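Side-chain contacts in putative riboflavin biosynthesis protein (Shewanella loihica, PDB 3KY8), which is probably a reductase of the RibD C-terminal domain family, related to enzymes that reduce 5-amino-6-(5-phosphoribosylamino)uracil on the route to riboflavin: residues A[179-182]-A[188-191]; A[41-46]-A[157-162]; A[89-94]-A[125-130]; A[58-63]-A[129-134]. One frame throughout, in Å; residues are numbered along the deposited sequence.

Contact 1: residues A[179-182]-A[188-191]; sequences KSEV and TQTT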
loop_
_atom_site.group_PDB
_atom_site.type_symbol
_atom_site.label_atom_id
_atom_site.label_comp_id
_atom_site.label_asym_id
_atom_site.label_seq_id
_atom_site.Cartn_x
_atom_site.Cartn_y
_atom_site.Cartn_z
ATOM N N LYS A 179 -1.483 4.780 -15.317
ATOM C CA LYS A 179 -1.936 3.484 -15.777
ATOM C C LYS A 179 -2.083 2.568 -14.571
ATOM O O LYS A 179 -1.319 2.642 -13.591
ATOM C CB LYS A 179 -0.916 2.913 -16.761
ATOM C CG LYS A 179 -1.339 1.640 -17.474
ATOM C CD LYS A 179 -0.163 1.071 -18.291
ATOM C CE LYS A 179 -0.724 0.057 -19.327
ATOM N NZ LYS A 179 0.320 -0.536 -20.170
ATOM N N SER A 180 -3.080 1.696 -14.650
ATOM C CA SER A 180 -3.225 0.598 -13.712
ATOM C C SER A 180 -3.825 -0.557 -14.457
ATOM O O SER A 180 -4.786 -0.369 -15.177
ATOM C CB SER A 180 -4.140 1.007 -12.582
ATOM O OG SER A 180 -4.080 0.043 -11.579
ATOM N N GLU A 181 -3.243 -1.742 -14.314
ATOM C CA GLU A 181 -3.749 -2.931 -14.956
ATOM C C GLU A 181 -3.481 -4.138 -14.108
ATOM O O GLU A 181 -2.582 -4.124 -13.278
ATOM C CB GLU A 181 -3.071 -3.109 -16.318
ATOM C CG GLU A 181 -1.603 -3.381 -16.255
ATOM C CD GLU A 181 -0.948 -3.449 -17.639
ATOM O OE1 GLU A 181 -1.502 -4.151 -18.503
ATOM O OE2 GLU A 181 0.131 -2.816 -17.852
ATOM N N VAL A 182 -4.277 -5.176 -14.308
ATOM C CA VAL A 182 -4.025 -6.470 -13.724
ATOM C C VAL A 182 -3.026 -7.178 -14.656
ATOM O O VAL A 182 -3.246 -7.241 -15.858
ATOM C CB VAL A 182 -5.330 -7.287 -13.541
ATOM C CG1 VAL A 182 -5.031 -8.692 -12.994
ATOM C CG2 VAL A 182 -6.295 -6.546 -12.594
ATOM N N THR A 188 -1.763 -6.349 -9.354
ATOM C CA THR A 188 -2.057 -5.040 -9.907
ATOM C C THR A 188 -0.740 -4.383 -10.097
ATOM O O THR A 188 0.147 -4.542 -9.263
ATOM C CB THR A 188 -3.010 -4.171 -9.056
ATOM O OG1 THR A 188 -2.431 -3.898 -7.754
ATOM C CG2 THR A 188 -4.375 -4.862 -8.931
ATOM N N GLN A 189 -0.594 -3.699 -11.229
ATOM C CA GLN A 189 0.577 -2.897 -11.521
ATOM C C GLN A 189 0.115 -1.478 -11.881
ATOM O O GLN A 189 -0.545 -1.286 -12.895
ATOM C CB GLN A 189 1.413 -3.508 -12.647
ATOM C CG GLN A 189 2.741 -2.767 -12.893
ATOM C CD GLN A 189 3.667 -3.484 -13.848
ATOM O OE1 GLN A 189 3.484 -3.409 -15.068
ATOM N NE2 GLN A 189 4.691 -4.142 -13.313
ATOM N N THR A 190 0.473 -0.515 -11.038
ATOM C CA THR A 190 0.075 0.858 -11.183
ATOM C C THR A 190 1.279 1.777 -11.333
ATOM O O THR A 190 2.230 1.687 -10.566
ATOM C CB THR A 190 -0.786 1.314 -9.971
ATOM O OG1 THR A 190 -1.799 0.326 -9.726
ATOM C CG2 THR A 190 -1.475 2.662 -10.250
ATOM N N THR A 191 1.173 2.701 -12.281
ATOM C CA THR A 191 2.219 3.646 -12.611
ATOM C C THR A 191 1.773 5.037 -12.157
ATOM O O THR A 191 0.752 5.556 -12.617
ATOM C CB THR A 191 2.474 3.669 -14.129
ATOM O OG1 THR A 191 2.818 2.342 -14.567
ATOM C CG2 THR A 191 3.562 4.694 -14.489
HETATM O O HOH W 1 0.828 0.212 -14.747
#
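Lys179 meets Thr191 through the main chain: Thr191 N donates to Lys179 O at 2.8 Å. The same carbonyl oxygen is also close to the CG2 methyl of Thr190, and a water approaches it weakly. That water is held more firmly by Gln189 O, to which it donates at 2.7 Å, and by Thr191 OG1 at 2.9 Å, linking carbonyls of both strands to the threonine hydroxyl.

Ser180, facing Thr190 in a non-hydrogen-bonded pair, joins it through the side chains: OG lies 3.0 Å from Thr190 OG1, and either hydroxyl could donate. With OG1 beside its own backbone N (chi1 -48°), Thr190 directs CG2 toward Lys179 O and leaves its hydroxyl to reach Ser180.

Glu181 forms a hydrogen-bonded pair with Gln189, its N donating to Gln189 O at 3.1 Å and its O accepting from Gln189 N at 2.9 Å. CG of Glu181 stands between N and C of its backbone (chi1 66°), and the extended chain brings OE2 within 3.3 Å of Lys179 NZ, a weak salt bridge along the strand. The Gln189 amide turns instead to its other flank, where NE2 donates to Thr153 OG1 and Thr55 O.

Val182 brings CG2 near Thr188 CG2 at 4.5 Å, a loose contact. In this antiparallel beta hairpin of strands 173-183 and 187-194, the face of Ser180, Val182, Thr188 and Thr190, three hydroxyls and a valine, packs against the second subunit, while the face of Lys179, Glu181, Gln189 and Thr191 combines charge pairing with water.

Contact 2: residues A[41-46]-A[157-162]; sequences LDWLHS and ILLGGG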
loop_
_atom_site.group_PDB
_atom_site.type_symbol
_atom_site.label_atom_id
_atom_site.label_comp_id
_atom_site.label_asym_id
_atom_site.label_seq_id
_atom_site.Cartn_x
_atom_site.Cartn_y
_atom_site.Cartn_z
ATOM N N LEU A 41 11.948 -13.212 -0.187
ATOM C CA LEU A 41 11.043 -12.871 -1.291
ATOM C C LEU A 41 10.270 -14.075 -1.809
ATOM O O LEU A 41 9.800 -14.091 -2.953
ATOM C CB LEU A 41 11.851 -12.301 -2.459
ATOM C CG LEU A 41 12.696 -11.047 -2.206
ATOM C CD1 LEU A 41 13.355 -10.664 -3.548
ATOM C CD2 LEU A 41 11.872 -9.885 -1.642
ATOM N N ASP A 42 10.121 -15.092 -0.974
ATOM C CA ASP A 42 9.427 -16.308 -1.376
ATOM C C ASP A 42 7.961 -16.026 -1.743
ATOM O O ASP A 42 7.407 -16.667 -2.630
ATOM C CB ASP A 42 9.448 -17.345 -0.240
ATOM C CG ASP A 42 10.851 -17.801 0.134
ATOM O OD1 ASP A 42 11.753 -17.863 -0.730
ATOM O OD2 ASP A 42 11.030 -18.121 1.321
ATOM N N TRP A 43 7.351 -15.074 -1.046
ATOM C CA TRP A 43 5.982 -14.612 -1.341
ATOM C C TRP A 43 5.778 -14.083 -2.763
ATOM O O TRP A 43 4.652 -14.068 -3.235
ATOM C CB TRP A 43 5.562 -13.540 -0.343
ATOM C CG TRP A 43 6.488 -12.377 -0.298
ATOM C CD1 TRP A 43 7.644 -12.275 0.414
ATOM C CD2 TRP A 43 6.348 -11.159 -1.015
ATOM N NE1 TRP A 43 8.233 -11.062 0.194
ATOM C CE2 TRP A 43 7.468 -10.355 -0.686
ATOM C CE3 TRP A 43 5.381 -10.659 -1.897
ATOM C CZ2 TRP A 43 7.636 -9.102 -1.186
ATOM C CZ3 TRP A 43 5.544 -9.404 -2.386
ATOM C CH2 TRP A 43 6.679 -8.641 -2.063
ATOM N N LEU A 44 6.846 -13.639 -3.429
ATOM C CA LEU A 44 6.768 -13.313 -4.843
ATOM C C LEU A 44 6.284 -14.536 -5.602
ATOM O O LEU A 44 5.571 -14.390 -6.558
ATOM C CB LEU A 44 8.092 -12.821 -5.417
ATOM C CG LEU A 44 8.591 -11.460 -4.931
ATOM C CD1 LEU A 44 9.891 -11.144 -5.648
ATOM C CD2 LEU A 44 7.594 -10.376 -5.198
ATOM N N HIS A 45 6.605 -15.744 -5.142
ATOM C CA HIS A 45 6.113 -16.980 -5.806
ATOM C C HIS A 45 4.673 -17.365 -5.423
ATOM O O HIS A 45 4.215 -18.426 -5.805
ATOM C CB HIS A 45 7.069 -18.173 -5.566
ATOM C CG HIS A 45 8.500 -17.882 -5.917
ATOM N ND1 HIS A 45 8.915 -17.599 -7.205
ATOM C CD2 HIS A 45 9.613 -17.821 -5.145
ATOM C CE1 HIS A 45 10.220 -17.374 -7.211
ATOM N NE2 HIS A 45 10.667 -17.503 -5.972
ATOM N N SER A 46 3.952 -16.494 -4.710
ATOM C CA SER A 46 2.565 -16.754 -4.323
ATOM C C SER A 46 1.640 -16.695 -5.529
ATOM O O SER A 46 0.533 -17.229 -5.511
ATOM C CB SER A 46 2.096 -15.763 -3.251
ATOM O OG SER A 46 1.885 -14.426 -3.722
ATOM N N ILE A 157 -1.252 -10.377 -0.992
ATOM C CA ILE A 157 -0.869 -11.095 0.223
ATOM C C ILE A 157 -0.630 -10.091 1.351
ATOM O O ILE A 157 -0.054 -9.048 1.114
ATOM C CB ILE A 157 0.346 -12.034 -0.047
ATOM C CG1 ILE A 157 0.620 -12.945 1.170
ATOM C CG2 ILE A 157 1.559 -11.255 -0.455
ATOM C CD1 ILE A 157 1.597 -14.104 0.916
ATOM N N LEU A 158 -1.171 -10.359 2.536
ATOM C CA LEU A 158 -0.817 -9.608 3.757
ATOM C C LEU A 158 0.328 -10.356 4.444
ATOM O O LEU A 158 0.153 -11.479 4.937
ATOM C CB LEU A 158 -2.006 -9.465 4.713
ATOM C CG LEU A 158 -3.159 -8.566 4.194
ATOM C CD1 LEU A 158 -4.374 -8.693 5.063
ATOM C CD2 LEU A 158 -2.789 -7.076 3.964
ATOM N N LEU A 159 1.501 -9.749 4.466
ATOM C CA LEU A 159 2.655 -10.353 5.143
ATOM C C LEU A 159 2.626 -10.148 6.643
ATOM O O LEU A 159 3.109 -11.005 7.377
ATOM C CB LEU A 159 3.983 -9.839 4.590
ATOM C CG LEU A 159 4.310 -10.225 3.139
ATOM C CD1 LEU A 159 5.679 -9.684 2.771
ATOM C CD2 LEU A 159 4.275 -11.700 2.854
ATOM N N GLY A 160 2.099 -9.019 7.101
ATOM C CA GLY A 160 1.980 -8.735 8.533
ATOM C C GLY A 160 3.252 -8.361 9.263
ATOM O O GLY A 160 3.310 -8.411 10.505
ATOM N N GLY A 161 4.273 -7.998 8.484
ATOM C CA GLY A 161 5.608 -7.668 8.991
ATOM C C GLY A 161 6.610 -7.838 7.889
ATOM O O GLY A 161 6.343 -8.517 6.915
ATOM N N GLY A 162 7.781 -7.245 8.054
ATOM C CA GLY A 162 8.837 -7.295 7.027
ATOM C C GLY A 162 9.523 -5.954 6.888
ATOM O O GLY A 162 9.522 -5.155 7.827
#
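Trp43 lays its indole against Ile157 and Leu159, meeting them with its CB, its pyrrole part and CE3. At the root, CB lies 3.9 Å from Leu159 CD2, with Ile157 CD1 slightly farther off. CG projects between the backbone N and the carbonyl carbon (chi1 56°), a turn that swings the ring toward strand 149-158.

Beyond CG, the pyrrole part slides under Leu159. CD1 of that leucine sits 3.9 Å from the centroid of the five-membered ring, 7° off the normal, a CH-pi contact directly over the face. The indole NE1 is occupied by a weak hydrogen bond to Lys40 O. On the benzo side, CE3 meets Ile157 CG2 at 4.1 Å, a methyl that approaches obliquely.

CD2 of Leu44 lies 3.6 Å above the opposite face of the indole, toward its rim, so a leucine methyl is on each side; Phe155 adds an edge-to-face partner. Behind the ring, Trp43 O accepts from both Ser46 OG at 2.8 Å and Ser46 N, which closes the short helical turn that presents the tryptophan.

Ile157 and Leu158 also pair with a strand of the second subunit. A 3-10 turn in the loop between strand 21-29 and helix 57-63 thus packs its tryptophan on the end of strand 149-158 and the loop that follows, next to the dimer interface of a RibD C-terminal domain.

Contact 3: residues A[89-94]-A[125-130]; sequences PVFVLS and KGFNEL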
loop_
_atom_site.group_PDB
_atom_site.type_symbol
_atom_site.label_atom_id
_atom_site.label_comp_id
_atom_site.label_asym_id
_atom_site.label_seq_id
_atom_site.Cartn_x
_atom_site.Cartn_y
_atom_site.Cartn_z
ATOM N N PRO A 89 25.142 0.270 -14.792
ATOM C CA PRO A 89 25.860 0.432 -13.536
ATOM C C PRO A 89 24.956 0.587 -12.334
ATOM O O PRO A 89 23.886 1.210 -12.421
ATOM C CB PRO A 89 26.623 1.734 -13.744
ATOM C CG PRO A 89 26.612 1.970 -15.202
ATOM C CD PRO A 89 25.419 1.363 -15.726
ATOM N N VAL A 90 25.398 0.045 -11.207
ATOM C CA VAL A 90 24.702 0.225 -9.932
ATOM C C VAL A 90 25.551 1.153 -9.079
ATOM O O VAL A 90 26.656 0.813 -8.714
ATOM C CB VAL A 90 24.508 -1.092 -9.178
ATOM C CG1 VAL A 90 24.061 -0.821 -7.709
ATOM C CG2 VAL A 90 23.557 -2.004 -9.921
ATOM N N PHE A 91 25.008 2.319 -8.769
ATOM C CA PHE A 91 25.637 3.261 -7.869
ATOM C C PHE A 91 25.112 2.998 -6.477
ATOM O O PHE A 91 23.906 2.924 -6.285
ATOM C CB PHE A 91 25.279 4.657 -8.322
ATOM C CG PHE A 91 25.740 4.940 -9.698
ATOM C CD1 PHE A 91 27.107 5.083 -9.952
ATOM C CD2 PHE A 91 24.853 5.005 -10.742
ATOM C CE1 PHE A 91 27.559 5.311 -11.237
ATOM C CE2 PHE A 91 25.287 5.234 -12.012
ATOM C CZ PHE A 91 26.648 5.393 -12.266
ATOM N N VAL A 92 26.014 2.788 -5.526
ATOM C CA VAL A 92 25.625 2.375 -4.196
ATOM C C VAL A 92 25.954 3.459 -3.235
ATOM O O VAL A 92 27.090 3.941 -3.181
ATOM C CB VAL A 92 26.289 1.094 -3.742
ATOM C CG1 VAL A 92 26.138 0.934 -2.232
ATOM C CG2 VAL A 92 25.634 -0.100 -4.478
ATOM N N LEU A 93 24.905 3.827 -2.495
ATOM C CA LEU A 93 24.930 4.881 -1.493
ATOM C C LEU A 93 25.383 4.281 -0.182
ATOM O O LEU A 93 24.625 3.551 0.520
ATOM C CB LEU A 93 23.519 5.482 -1.327
ATOM C CG LEU A 93 23.318 6.936 -1.745
ATOM C CD1 LEU A 93 21.895 7.333 -1.346
ATOM C CD2 LEU A 93 24.357 7.850 -1.091
ATOM N N SER A 94 26.639 4.522 0.132
ATOM C CA SER A 94 27.113 4.143 1.441
ATOM C C SER A 94 28.089 5.224 1.872
ATOM O O SER A 94 29.007 5.653 1.120
ATOM C CB SER A 94 27.738 2.722 1.493
ATOM O OG SER A 94 27.888 2.229 2.841
ATOM N N LYS A 125 27.265 13.584 -15.842
ATOM C CA LYS A 125 27.992 12.533 -16.559
ATOM C C LYS A 125 27.146 11.737 -17.534
ATOM O O LYS A 125 27.648 10.829 -18.142
ATOM C CB LYS A 125 28.624 11.581 -15.567
ATOM C CG LYS A 125 29.755 12.225 -14.769
ATOM C CD LYS A 125 30.177 11.286 -13.660
ATOM C CE LYS A 125 31.314 11.817 -12.816
ATOM N NZ LYS A 125 31.557 10.874 -11.673
ATOM N N GLY A 126 25.860 12.072 -17.663
ATOM C CA GLY A 126 24.976 11.433 -18.617
ATOM C C GLY A 126 24.119 10.310 -18.086
ATOM O O GLY A 126 23.483 9.623 -18.860
ATOM N N PHE A 127 24.106 10.125 -16.772
ATOM C CA PHE A 127 23.226 9.177 -16.098
ATOM C C PHE A 127 22.012 9.975 -15.602
ATOM O O PHE A 127 21.965 10.463 -14.488
ATOM C CB PHE A 127 23.967 8.469 -14.941
ATOM C CG PHE A 127 25.189 7.704 -15.380
ATOM C CD1 PHE A 127 25.070 6.436 -15.960
ATOM C CD2 PHE A 127 26.457 8.254 -15.247
ATOM C CE1 PHE A 127 26.201 5.736 -16.379
ATOM C CE2 PHE A 127 27.579 7.554 -15.631
ATOM C CZ PHE A 127 27.451 6.292 -16.206
ATOM N N ASN A 128 21.058 10.132 -16.492
ATOM C CA ASN A 128 19.947 11.051 -16.347
ATOM C C ASN A 128 18.690 10.328 -15.873
ATOM O O ASN A 128 17.912 10.874 -15.081
ATOM C CB ASN A 128 19.656 11.725 -17.709
ATOM C CG ASN A 128 20.830 12.550 -18.238
ATOM O OD1 ASN A 128 21.143 12.523 -19.436
ATOM N ND2 ASN A 128 21.486 13.265 -17.360
ATOM N N GLU A 129 18.502 9.109 -16.361
ATOM C CA GLU A 129 17.377 8.260 -15.960
ATOM C C GLU A 129 17.885 7.177 -15.013
ATOM O O GLU A 129 18.668 6.315 -15.385
ATOM C CB GLU A 129 16.681 7.695 -17.210
ATOM C CG GLU A 129 15.833 8.781 -17.918
ATOM C CD GLU A 129 15.379 8.385 -19.309
ATOM O OE1 GLU A 129 16.271 8.071 -20.131
ATOM O OE2 GLU A 129 14.143 8.419 -19.606
ATOM N N LEU A 130 17.491 7.287 -13.750
ATOM C CA LEU A 130 18.014 6.445 -12.689
ATOM C C LEU A 130 16.921 5.602 -12.078
ATOM O O LEU A 130 15.841 6.089 -11.786
ATOM C CB LEU A 130 18.688 7.306 -11.632
ATOM C CG LEU A 130 19.918 8.091 -12.139
ATOM C CD1 LEU A 130 20.393 9.161 -11.103
ATOM C CD2 LEU A 130 20.992 7.106 -12.599
#
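Phe91 drives the end of its ring into the face of Phe127, and this T-shaped pair is the close part of the contact. CZ of Phe91 stands 3.9 Å above the Phe127 plane, over its centre, nearly equidistant from all six carbons. The ring centroids are 5.2 Å apart and the planes meet at 73°, so the weakly positive C-H rim of one ring probably faces the pi cloud of the other.

Each phenylalanine holds CG beside its backbone N, at chi1 -60° in Phe91 and -59° in Phe127, which aims the two rings at one another across a wide backbone gap: even the nearest CA atoms, those of Pro89 and Phe127, are 9.5 Å apart. That gap exists because strand 66-70 runs between strands 90-93 and 129-133 in the parallel half of the sheet, and Phe127 lies on the connection that brings the chain from helix 115-124 back into it. Leu122 of that helix packs on both Phe91 and Leu130.

The contact is smaller at Pro89, a single atom pair at the rim: CG comes obliquely to the Phe127 ring, 4.0 Å from CE1. Leu130 CD2 comes only to 4.7 Å from Phe91 CE2. Just before Phe127, Lys125 and Gly126 are exposed; there Gly126 takes positive phi in a Schellman motif that ends helix 115-124, and Lys125 NZ forms a salt bridge with Asp121.

Contact 4: residues A[58-63]-A[129-134]; sequences VALMER and ELYIDG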
loop_
_atom_site.group_PDB
_atom_site.type_symbol
_atom_site.label_atom_id
_atom_site.label_comp_id
_atom_site.label_asym_id
_atom_site.label_seq_id
_atom_site.Cartn_x
_atom_site.Cartn_y
_atom_site.Cartn_z
ATOM N N VAL A 58 12.613 -5.602 -18.402
ATOM C CA VAL A 58 13.487 -5.499 -19.552
ATOM C C VAL A 58 13.403 -4.084 -20.063
ATOM O O VAL A 58 14.425 -3.495 -20.361
ATOM C CB VAL A 58 13.154 -6.510 -20.698
ATOM C CG1 VAL A 58 14.407 -6.823 -21.518
ATOM C CG2 VAL A 58 12.632 -7.777 -20.140
ATOM N N ALA A 59 12.199 -3.532 -20.143
ATOM C CA ALA A 59 12.015 -2.185 -20.671
ATOM C C ALA A 59 12.562 -1.072 -19.706
ATOM O O ALA A 59 13.175 -0.076 -20.150
ATOM C CB ALA A 59 10.547 -1.952 -21.027
ATOM N N LEU A 60 12.355 -1.247 -18.401
ATOM C CA LEU A 60 12.952 -0.369 -17.422
ATOM C C LEU A 60 14.478 -0.317 -17.640
ATOM O O LEU A 60 15.069 0.784 -17.783
ATOM C CB LEU A 60 12.618 -0.858 -16.016
ATOM C CG LEU A 60 13.272 -0.087 -14.855
ATOM C CD1 LEU A 60 12.564 1.234 -14.656
ATOM C CD2 LEU A 60 13.216 -0.975 -13.604
HETATM N N MSE A 61 15.106 -1.494 -17.728
HETATM C CA MSE A 61 16.573 -1.582 -17.812
HETATM C C MSE A 61 17.133 -1.000 -19.092
HETATM O O MSE A 61 18.267 -0.500 -19.125
HETATM C CB MSE A 61 17.057 -3.019 -17.675
HETATM C CG MSE A 61 16.883 -3.543 -16.285
HETATM SE SE MSE A 61 17.600 -2.428 -14.847
HETATM C CE MSE A 61 19.457 -2.377 -15.452
ATOM N N GLU A 62 16.343 -1.080 -20.157
ATOM C CA GLU A 62 16.734 -0.503 -21.409
ATOM C C GLU A 62 16.656 1.020 -21.335
ATOM O O GLU A 62 17.422 1.722 -22.002
ATOM C CB GLU A 62 15.837 -1.016 -22.517
ATOM C CG GLU A 62 15.542 0.035 -23.564
ATOM C CD GLU A 62 15.571 -0.510 -24.941
ATOM O OE1 GLU A 62 14.954 -1.593 -25.150
ATOM O OE2 GLU A 62 16.207 0.161 -25.798
ATOM N N ARG A 63 15.708 1.524 -20.555
ATOM C CA ARG A 63 15.489 2.955 -20.428
ATOM C C ARG A 63 16.472 3.630 -19.479
ATOM O O ARG A 63 16.958 4.729 -19.735
ATOM C CB ARG A 63 14.049 3.229 -19.960
ATOM C CG ARG A 63 13.812 4.670 -19.612
ATOM C CD ARG A 63 12.419 4.919 -19.111
ATOM N NE ARG A 63 12.281 6.295 -18.639
ATOM C CZ ARG A 63 11.300 6.723 -17.829
ATOM N NH1 ARG A 63 10.367 5.900 -17.375
ATOM N NH2 ARG A 63 11.260 7.989 -17.452
ATOM N N GLU A 129 18.502 9.109 -16.361
ATOM C CA GLU A 129 17.377 8.260 -15.960
ATOM C C GLU A 129 17.885 7.177 -15.013
ATOM O O GLU A 129 18.668 6.315 -15.385
ATOM C CB GLU A 129 16.681 7.695 -17.210
ATOM C CG GLU A 129 15.833 8.781 -17.918
ATOM C CD GLU A 129 15.379 8.385 -19.309
ATOM O OE1 GLU A 129 16.271 8.071 -20.131
ATOM O OE2 GLU A 129 14.143 8.419 -19.606
ATOM N N LEU A 130 17.491 7.287 -13.750
ATOM C CA LEU A 130 18.014 6.445 -12.689
ATOM C C LEU A 130 16.921 5.602 -12.078
ATOM O O LEU A 130 15.841 6.089 -11.786
ATOM C CB LEU A 130 18.688 7.306 -11.632
ATOM C CG LEU A 130 19.918 8.091 -12.139
ATOM C CD1 LEU A 130 20.393 9.161 -11.103
ATOM C CD2 LEU A 130 20.992 7.106 -12.599
ATOM N N TYR A 131 17.226 4.327 -11.907
ATOM C CA TYR A 131 16.339 3.352 -11.266
ATOM C C TYR A 131 16.699 3.296 -9.767
ATOM O O TYR A 131 17.716 2.744 -9.374
ATOM C CB TYR A 131 16.484 2.020 -12.013
ATOM C CG TYR A 131 15.902 0.781 -11.371
ATOM C CD1 TYR A 131 14.862 0.848 -10.444
ATOM C CD2 TYR A 131 16.341 -0.475 -11.769
ATOM C CE1 TYR A 131 14.348 -0.288 -9.873
ATOM C CE2 TYR A 131 15.812 -1.617 -11.217
ATOM C CZ TYR A 131 14.816 -1.512 -10.280
ATOM O OH TYR A 131 14.319 -2.648 -9.735
ATOM N N ILE A 132 15.867 3.941 -8.950
ATOM C CA ILE A 132 16.111 4.055 -7.525
ATOM C C ILE A 132 15.524 2.819 -6.829
ATOM O O ILE A 132 14.306 2.556 -6.941
ATOM C CB ILE A 132 15.485 5.339 -6.932
ATOM C CG1 ILE A 132 15.799 6.575 -7.786
ATOM C CG2 ILE A 132 15.964 5.539 -5.517
ATOM C CD1 ILE A 132 17.275 6.793 -8.157
ATOM N N ASP A 133 16.373 2.062 -6.120
ATOM C CA ASP A 133 15.960 0.788 -5.517
ATOM C C ASP A 133 16.410 0.662 -4.067
ATOM O O ASP A 133 17.435 1.177 -3.679
ATOM C CB ASP A 133 16.489 -0.407 -6.324
ATOM C CG ASP A 133 15.730 -1.713 -6.011
ATOM O OD1 ASP A 133 14.505 -1.674 -5.716
ATOM O OD2 ASP A 133 16.357 -2.782 -6.094
ATOM N N GLY A 134 15.605 -0.015 -3.262
ATOM C CA GLY A 134 15.902 -0.183 -1.859
ATOM C C GLY A 134 14.994 0.712 -1.053
ATOM O O GLY A 134 14.852 1.876 -1.372
HETATM O O HOH W 2 12.850 10.492 -18.482
#
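Leu60 on helix 57-63 points a methyl straight down on Tyr131 of strand 129-133, a helix-on-sheet contact in which the helix lies across one face of the central parallel strands. CD2 of Leu60 sits 3.5 Å from the Tyr131 ring centroid and 10° off its normal, a close CH-pi contact over the middle of the face. Met61, a selenomethionine here, reaches the same ring obliquely: its chain bends at chi2 and chi3 to bring SE 3.9 Å from Tyr131 CD2, a Met-aromatic contact. The far end of the tyrosine is fixed as well, since its OH is hydrogen-bonded to Phe25 O on strand 21-29.

At the edge of this apolar patch the pairing turns ionic. Arg63, its CG opposite the backbone N (chi1 171°) and its chain extended to NE, crosses Glu129 at about a right angle. NE donates an almost straight bond of 3.0 Å to Glu129 OE2 and forms a salt bridge with it, the one direct bond of the pair. The oxygen lies in the guanidinium plane but is itself approached from above the carboxylate, the two planes being 67° apart. NH1 of Arg63 reaches Glu149, probably sharing its charge between two acids. A water in the guanidinium plane bridges the pair, donating to Glu129 OE2 at 2.7 Å and accepting from Arg63 NH2 at 3.1 Å.

How the contacts relate
All four contacts reach one mixed sheet. Contacts 3 and 4 share Glu129 and Leu130 on strand 129-133, with centres about 10 Å apart; Phe127 serves the first and Tyr131 the second. Contacts 1 and 2, centres about 19 Å apart, lie on the neighbouring strands 187-194 and 149-158, and both touch the second subunit. Contacts 2 and 3 sit on opposite sides of the chain's centre, about 29 Å between centres. Unknown-ligand atoms lie about 4 Å from the Tyr131 side chain of contact 4 and about 6 Å from that of Gln189 in contact 1; glycerol is about 4 Å from the Met61 side chain. Such molecules probably come from crystallisation, though they may mark a pocket.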